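Local coordinates for hypothetical protein Atu1540 (Agrobacterium tumefaciens str. C58, PDB 2HWJ) that is of unknown function but probably belongs to the ParB-like nucleases of the ParB/sulfiredoxin clan, at residues A162-L165 against R166-D170; P111-A114 against Q115-R119; P125-I128 against H129-E132. All blocks are in the same frame, centred on the assembly; numbering follows the deposited sequence.

Contact 1. Residues A162-L165 against R166-D170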
loop_
_atom_site.group_PDB
_atom_site.type_symbol
_atom_site.label_atom_id
_atom_site.label_comp_id
_atom_site.label_asym_id
_atom_site.label_seq_id
_atom_site.Cartn_x
_atom_site.Cartn_y
_atom_site.Cartn_z
ATOM N N ALA A 162 9.730 17.007 8.714
ATOM C CA ALA A 162 9.653 18.374 9.171
ATOM C C ALA A 162 9.198 18.454 10.638
ATOM O O ALA A 162 9.732 19.214 11.401
ATOM C CB ALA A 162 8.752 19.199 8.267
ATOM N N ASP A 163 8.229 17.653 11.047
ATOM C CA ASP A 163 7.867 17.703 12.424
ATOM C C ASP A 163 9.049 17.222 13.343
ATOM O O ASP A 163 9.371 17.832 14.354
ATOM C CB ASP A 163 6.534 16.981 12.643
ATOM C CG ASP A 163 6.331 16.573 14.126
ATOM O OD1 ASP A 163 6.445 17.478 15.022
ATOM O OD2 ASP A 163 6.079 15.366 14.435
ATOM N N PHE A 164 9.745 16.166 12.965
ATOM C CA PHE A 164 10.906 15.721 13.725
ATOM C C PHE A 164 11.902 16.892 13.874
ATOM O O PHE A 164 12.261 17.259 14.978
ATOM C CB PHE A 164 11.496 14.529 12.981
ATOM C CG PHE A 164 12.804 14.007 13.532
ATOM C CD1 PHE A 164 12.835 13.216 14.655
ATOM C CD2 PHE A 164 14.000 14.229 12.859
ATOM C CE1 PHE A 164 14.014 12.700 15.122
ATOM C CE2 PHE A 164 15.191 13.705 13.352
ATOM C CZ PHE A 164 15.179 12.958 14.473
ATOM N N LEU A 165 12.285 17.536 12.769
ATOM C CA LEU A 165 13.291 18.532 12.849
ATOM C C LEU A 165 12.762 19.696 13.676
ATOM O O LEU A 165 13.588 20.424 14.323
ATOM C CB LEU A 165 13.745 18.999 11.491
ATOM C CG LEU A 165 14.217 17.885 10.552
ATOM C CD1 LEU A 165 14.013 18.296 9.137
ATOM C CD2 LEU A 165 15.670 17.398 10.810
ATOM N N ARG A 166 11.435 19.899 13.728
ATOM C CA ARG A 166 11.039 21.223 14.174
ATOM C C ARG A 166 11.105 21.200 15.619
ATOM O O ARG A 166 11.208 22.286 16.239
ATOM C CB ARG A 166 9.696 21.721 13.692
ATOM C CG ARG A 166 8.604 21.924 14.719
ATOM C CD ARG A 166 7.209 21.639 14.025
ATOM N NE ARG A 166 7.020 22.656 12.986
ATOM C CZ ARG A 166 6.828 22.432 11.700
ATOM N NH1 ARG A 166 6.698 21.232 11.236
ATOM N NH2 ARG A 166 6.732 23.461 10.890
ATOM N N ARG A 167 11.121 19.982 16.169
ATOM C CA ARG A 167 11.197 19.861 17.628
ATOM C C ARG A 167 12.640 19.837 18.136
ATOM O O ARG A 167 12.877 19.740 19.298
ATOM C CB ARG A 167 10.430 18.637 18.093
ATOM C CG ARG A 167 9.204 18.360 17.275
ATOM C CD ARG A 167 8.531 17.059 17.656
ATOM N NE ARG A 167 7.571 17.339 18.691
ATOM C CZ ARG A 167 6.256 17.164 18.595
ATOM N NH1 ARG A 167 5.711 16.692 17.491
ATOM N NH2 ARG A 167 5.484 17.470 19.637
ATOM N N ARG A 168 13.593 19.990 17.229
ATOM C CA ARG A 168 14.997 19.694 17.488
ATOM C C ARG A 168 15.948 20.695 16.904
ATOM O O ARG A 168 17.075 20.716 17.260
ATOM C CB ARG A 168 15.342 18.368 16.841
ATOM C CG ARG A 168 14.990 17.225 17.728
ATOM C CD ARG A 168 15.073 15.924 17.011
ATOM N NE ARG A 168 14.453 14.890 17.833
ATOM C CZ ARG A 168 13.159 14.617 17.821
ATOM N NH1 ARG A 168 12.380 15.304 17.000
ATOM N NH2 ARG A 168 12.654 13.650 18.588
ATOM N N ILE A 169 15.543 21.469 15.920
ATOM C CA ILE A 169 16.448 22.460 15.422
ATOM C C ILE A 169 15.791 23.817 15.682
ATOM O O ILE A 169 14.588 24.013 15.449
ATOM C CB ILE A 169 16.797 22.210 13.957
ATOM C CG1 ILE A 169 17.519 20.869 13.759
ATOM C CG2 ILE A 169 17.657 23.340 13.394
ATOM C CD1 ILE A 169 17.776 20.576 12.236
ATOM N N ASP A 170 16.592 24.720 16.215
ATOM C CA ASP A 170 16.205 26.081 16.568
ATOM C C ASP A 170 15.736 26.848 15.293
ATOM O O ASP A 170 16.455 26.788 14.306
ATOM C CB ASP A 170 17.486 26.659 17.189
ATOM C CG ASP A 170 17.352 28.038 17.721
ATOM O OD1 ASP A 170 16.317 28.721 17.608
ATOM O OD2 ASP A 170 18.375 28.488 18.292
#
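F164 and R168 form the tightly packed flank where helix 157-166 runs out into the loop before helix 171-176. The R168 chain, extended from CG to NE, lays its guanidinium along the CD1-CE1 side of the F164 ring, planes 22° apart, and F164 CE1 sits 3.4 Å above the middle of that group. R168 CD adds a CH-pi contact, 4.0 Å from the F164 ring centroid. With CG anti to the backbone N (chi1 174°), the F164 ring lies beside the residue four places on. R168 NH1 then donates to F164 O over 2.8 Å, with the oxygen in the guanidinium plane; R167 N reaches that oxygen from the opposite face of the carbonyl. Next to it, L165 O accepts both R168 N at 2.9 Å and I169 N at 2.7 Å, while the L165 and I169 side chains lie side by side, CD2 to CD1 4.1 Å, and pack against helix 178-189.

The other flank is looser. Exposed R167 swings back to D163, whose OD1 makes a salt bridge to R167 NH1 at 2.7 Å, weak as a hydrogen bond. D163 OD2 is hydrogen-bonded to S101 of the second subunit; R168 forms salt bridges to E98 of that subunit and to E193 of its own chain. Carbonyls at the helix C-terminus are thus met by cationic side chain and backbone N-H alike, and the same charges serve the subunit interface.

Contact 2. Residues P111-A114 against Q115-R119; sequences PFDA and QGLRR
F112 and R118 face each other as a non-hydrogen-bonded pair, the one bridge of a minimal beta hairpin closed by a type I turn from D113 to G116, with G116, at positive phi, forming a G1 bulge. The pair is flanked by R119 N to P111 O at 2.8 Å and D113 N to L117 O at 3.0 Å, and the turn is closed by G116 N to D113 O.

R118 can be followed outward. Its CB rests 3.7 Å from F112 CE2. CG then leaves anti to the backbone N (chi1 -180°), and bends at chi2 and chi3 bring the guanidinium round to the ring's far end. There R118 CZ comes within 3.8 Å of F112 CZ, and NH1 approaches that same carbon to 3.4 Å. The ring stands steeply to the guanidinium, their planes 68° apart, with one edge over a guanidinium face. At the other branch R118 NH2 touches P111 CG at 3.6 Å. The charge itself is answered across the interface: R118 NH1 pairs with D104 of the second subunit, and that subunit's own R118 comes close to this one.

Inside the turn, D113 folds its carboxylate over the residues that follow, in the position between backbone N and carbonyl carbon (chi1 68°). From there D113 OD1 takes the N-H of L117 at 3.1 Å, the donor arriving from above the carboxylate plane.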
loop_
_atom_site.group_PDB
_atom_site.type_symbol
_atom_site.label_atom_id
_atom_site.label_comp_id
_atom_site.label_asym_id
_atom_site.label_seq_id
_atom_site.Cartn_x
_atom_site.Cartn_y
_atom_site.Cartn_z
ATOM N N PRO A 111 -4.348 19.134 7.085
ATOM C CA PRO A 111 -4.722 20.403 7.722
ATOM C C PRO A 111 -3.759 20.763 8.825
ATOM O O PRO A 111 -4.160 20.731 9.972
ATOM C CB PRO A 111 -6.058 20.099 8.362
ATOM C CG PRO A 111 -6.018 18.633 8.625
ATOM C CD PRO A 111 -5.158 18.000 7.549
ATOM N N PHE A 112 -2.494 21.036 8.492
ATOM C CA PHE A 112 -1.530 21.451 9.498
ATOM C C PHE A 112 -0.884 22.762 9.125
ATOM O O PHE A 112 -0.470 22.945 7.993
ATOM C CB PHE A 112 -0.465 20.403 9.730
ATOM C CG PHE A 112 -0.965 19.150 10.373
ATOM C CD1 PHE A 112 -1.527 18.149 9.625
ATOM C CD2 PHE A 112 -0.838 18.958 11.727
ATOM C CE1 PHE A 112 -1.981 16.973 10.246
ATOM C CE2 PHE A 112 -1.274 17.803 12.345
ATOM C CZ PHE A 112 -1.810 16.814 11.616
ATOM N N ASP A 113 -0.811 23.690 10.076
ATOM C CA ASP A 113 -0.304 25.030 9.777
ATOM C C ASP A 113 1.215 25.068 9.787
ATOM O O ASP A 113 1.847 24.131 10.200
ATOM C CB ASP A 113 -0.804 26.039 10.806
ATOM C CG ASP A 113 -0.212 25.789 12.128
ATOM O OD1 ASP A 113 0.997 25.469 12.191
ATOM O OD2 ASP A 113 -0.949 25.917 13.126
ATOM N N ALA A 114 1.754 26.226 9.426
ATOM C CA ALA A 114 3.169 26.443 9.280
ATOM C C ALA A 114 3.965 26.099 10.563
ATOM O O ALA A 114 5.165 25.802 10.473
ATOM C CB ALA A 114 3.460 27.858 8.743
ATOM N N GLN A 115 3.337 26.070 11.738
ATOM C CA GLN A 115 4.094 25.604 12.901
ATOM C C GLN A 115 3.641 24.258 13.328
ATOM O O GLN A 115 3.748 23.882 14.488
ATOM C CB GLN A 115 4.246 26.611 14.070
ATOM C CG GLN A 115 3.146 27.670 14.236
ATOM C CD GLN A 115 3.123 28.680 13.057
ATOM O OE1 GLN A 115 4.172 29.271 12.730
ATOM N NE2 GLN A 115 1.923 28.860 12.397
ATOM N N GLY A 116 3.160 23.504 12.338
ATOM C CA GLY A 116 2.735 22.117 12.523
ATOM C C GLY A 116 1.549 21.784 13.393
ATOM O O GLY A 116 1.436 20.665 13.817
ATOM N N LEU A 117 0.676 22.740 13.680
ATOM C CA LEU A 117 -0.551 22.460 14.427
ATOM C C LEU A 117 -1.667 21.838 13.572
ATOM O O LEU A 117 -2.038 22.408 12.539
ATOM C CB LEU A 117 -1.140 23.783 14.942
ATOM C CG LEU A 117 -1.199 24.250 16.419
ATOM C CD1 LEU A 117 -2.270 23.389 17.272
ATOM C CD2 LEU A 117 0.298 24.421 17.111
ATOM N N ARG A 118 -2.260 20.736 14.024
ATOM C CA ARG A 118 -3.562 20.302 13.475
ATOM C C ARG A 118 -4.515 21.495 13.500
ATOM O O ARG A 118 -4.636 22.200 14.486
ATOM C CB ARG A 118 -4.142 19.162 14.302
ATOM C CG ARG A 118 -5.483 18.608 13.843
ATOM C CD ARG A 118 -5.619 17.049 14.000
ATOM N NE ARG A 118 -6.028 16.629 12.664
ATOM C CZ ARG A 118 -5.490 15.727 11.846
ATOM N NH1 ARG A 118 -4.513 14.899 12.179
ATOM N NH2 ARG A 118 -6.036 15.614 10.656
ATOM N N ARG A 119 -5.173 21.744 12.403
ATOM C CA ARG A 119 -6.140 22.777 12.327
ATOM C C ARG A 119 -7.395 22.208 11.652
ATOM O O ARG A 119 -7.385 21.129 11.050
ATOM C CB ARG A 119 -5.494 23.915 11.577
ATOM C CG ARG A 119 -4.738 24.898 12.465
ATOM C CD ARG A 119 -5.613 26.123 12.542
ATOM N NE ARG A 119 -5.244 26.988 13.625
ATOM C CZ ARG A 119 -4.277 27.908 13.539
ATOM N NH1 ARG A 119 -3.605 28.094 12.376
ATOM N NH2 ARG A 119 -3.989 28.654 14.616
#

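Contact 3. Residues P125-I128 against H129-E132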
loop_
_atom_site.group_PDB
_atom_site.type_symbol
_atom_site.label_atom_id
_atom_site.label_comp_id
_atom_site.label_asym_id
_atom_site.label_seq_id
_atom_site.Cartn_x
_atom_site.Cartn_y
_atom_site.Cartn_z
ATOM N N PRO A 125 -6.914 26.819 3.252
ATOM C CA PRO A 125 -7.084 27.948 2.335
ATOM C C PRO A 125 -7.855 27.560 1.104
ATOM O O PRO A 125 -7.639 26.484 0.602
ATOM C CB PRO A 125 -5.637 28.250 1.859
ATOM C CG PRO A 125 -4.861 27.049 2.115
ATOM C CD PRO A 125 -5.473 26.511 3.417
ATOM N N LYS A 126 -8.681 28.454 0.607
ATOM C CA LYS A 126 -9.391 28.295 -0.641
ATOM C C LYS A 126 -8.604 28.630 -1.869
ATOM O O LYS A 126 -8.787 27.980 -2.849
ATOM C CB LYS A 126 -10.711 29.057 -0.656
ATOM C CG LYS A 126 -11.723 28.523 0.396
ATOM C CD LYS A 126 -11.754 29.496 1.570
ATOM C CE LYS A 126 -11.770 28.747 2.898
ATOM N NZ LYS A 126 -13.038 27.939 3.166
ATOM N N ASN A 127 -7.695 29.587 -1.836
ATOM C CA ASN A 127 -6.789 29.789 -2.954
ATOM C C ASN A 127 -5.353 29.410 -2.605
ATOM O O ASN A 127 -4.885 29.648 -1.464
ATOM C CB ASN A 127 -6.780 31.247 -3.358
ATOM C CG ASN A 127 -8.030 31.945 -2.963
ATOM O OD1 ASN A 127 -8.956 32.129 -3.790
ATOM N ND2 ASN A 127 -8.100 32.351 -1.674
ATOM N N ILE A 128 -4.668 28.848 -3.600
ATOM C CA ILE A 128 -3.238 28.625 -3.610
ATOM C C ILE A 128 -2.441 29.841 -3.094
ATOM O O ILE A 128 -1.621 29.696 -2.210
ATOM C CB ILE A 128 -2.810 28.326 -5.059
ATOM C CG1 ILE A 128 -3.477 27.038 -5.583
ATOM C CG2 ILE A 128 -1.357 28.119 -5.159
ATOM C CD1 ILE A 128 -2.831 25.730 -4.989
ATOM N N HIS A 129 -2.678 31.035 -3.634
ATOM C CA HIS A 129 -1.923 32.202 -3.169
ATOM C C HIS A 129 -1.953 32.415 -1.597
ATOM O O HIS A 129 -1.159 33.161 -1.083
ATOM C CB HIS A 129 -2.236 33.451 -4.033
ATOM C CG HIS A 129 -3.619 34.070 -3.814
ATOM N ND1 HIS A 129 -4.121 34.421 -2.562
ATOM C CD2 HIS A 129 -4.567 34.490 -4.704
ATOM C CE1 HIS A 129 -5.315 34.997 -2.688
ATOM N NE2 HIS A 129 -5.606 35.056 -3.978
ATOM N N ASP A 130 -2.832 31.703 -0.866
ATOM C CA ASP A 130 -2.887 31.682 0.623
ATOM C C ASP A 130 -2.089 30.579 1.353
ATOM O O ASP A 130 -2.117 30.496 2.519
ATOM C CB ASP A 130 -4.314 31.486 1.105
ATOM C CG ASP A 130 -5.225 32.688 0.810
ATOM O OD1 ASP A 130 -4.741 33.848 0.824
ATOM O OD2 ASP A 130 -6.455 32.424 0.594
ATOM N N LEU A 131 -1.398 29.692 0.690
ATOM C CA LEU A 131 -0.518 28.822 1.426
ATOM C C LEU A 131 0.419 29.587 2.355
ATOM O O LEU A 131 0.894 30.625 2.002
ATOM C CB LEU A 131 0.236 27.986 0.439
ATOM C CG LEU A 131 -0.836 27.073 -0.177
ATOM C CD1 LEU A 131 -0.299 26.209 -1.303
ATOM C CD2 LEU A 131 -1.421 26.159 0.934
ATOM N N GLU A 132 0.616 29.054 3.566
ATOM C CA GLU A 132 1.549 29.509 4.597
ATOM C C GLU A 132 2.918 28.898 4.384
ATOM O O GLU A 132 3.042 27.820 3.775
ATOM C CB GLU A 132 1.076 29.028 5.949
ATOM C CG GLU A 132 -0.089 29.763 6.435
ATOM C CD GLU A 132 -0.641 29.235 7.784
ATOM O OE1 GLU A 132 -1.852 29.522 8.093
ATOM O OE2 GLU A 132 0.122 28.569 8.546
HETATM O O HOH W 1 -8.383 31.113 1.562
#
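This is a local 3-10 turn in the loop between helix 96-105 and strand 132-133, and P125, N127 and I128 meet D130, L131 and H129 across it just before the chain enters that short strand. Two successive backbone bonds define the turn: D130 N donates to N127 O at 3.0 Å, and L131 N donates to I128 O at 2.9 Å. Each bond spans three residues.

On the outer side N127 is the polar hub. Its ND2 gives a hydrogen to D130 OD2 over 2.8 Å; the oxygen lies in the amide plane, but the amide comes to the carboxylate from above, the two planes being 75° apart. The N127 amide is also nearly parallel to the H129 ring (11°), and N127 CB sits over the ring centre, 4.0 Å from the centroid, in a CH-pi contact. H129 can fold back this way because CG sits between its backbone N and carbonyl carbon (chi1 73°).

The apolar part runs from partly exposed P125 to buried I128 and L131. P125 CG meets L131 CD2 at 3.7 Å, the two side chains crossing at about a right angle, and P125 CB touches D130 CB at 3.6 Å. I128 CG2 lies 4.4 Å from L131 CD1. Isoleucine and leucine join the turn to helix 69-77, I128 through V72 and L73 and L131 through H69, with the proline against L131 and P19.

D130 OD2 accepts not only from N127 ND2 but also from a water that in turn takes the N-H of K126, tying the start of the segment to the turn by a second route; two donors on one carboxylate oxygen probably favour its ionised form.

Along the chain the order is contact 2, contact 3, contact 1, each of them local, and two direct touches join them. Contacts 2 and 3, with centres about 14 Å apart, meet where A114 N lies 3.0 Å from E132 OE2, a probable hydrogen bond from the hairpin tip to strand 132-133. Contacts 1 and 2, also about 14 Å apart between centres, pack where R166 NH2 comes 2.8 Å from A114 O; R166 has its salt bridge with D134. A114 is therefore touched by both neighbours, through its N and its O. Contacts 1 and 3 do not meet, their nearest atoms being about 9 Å apart. Contacts 1 and 2 both reach the second subunit, whereas no other chain of the assembly touches contact 3.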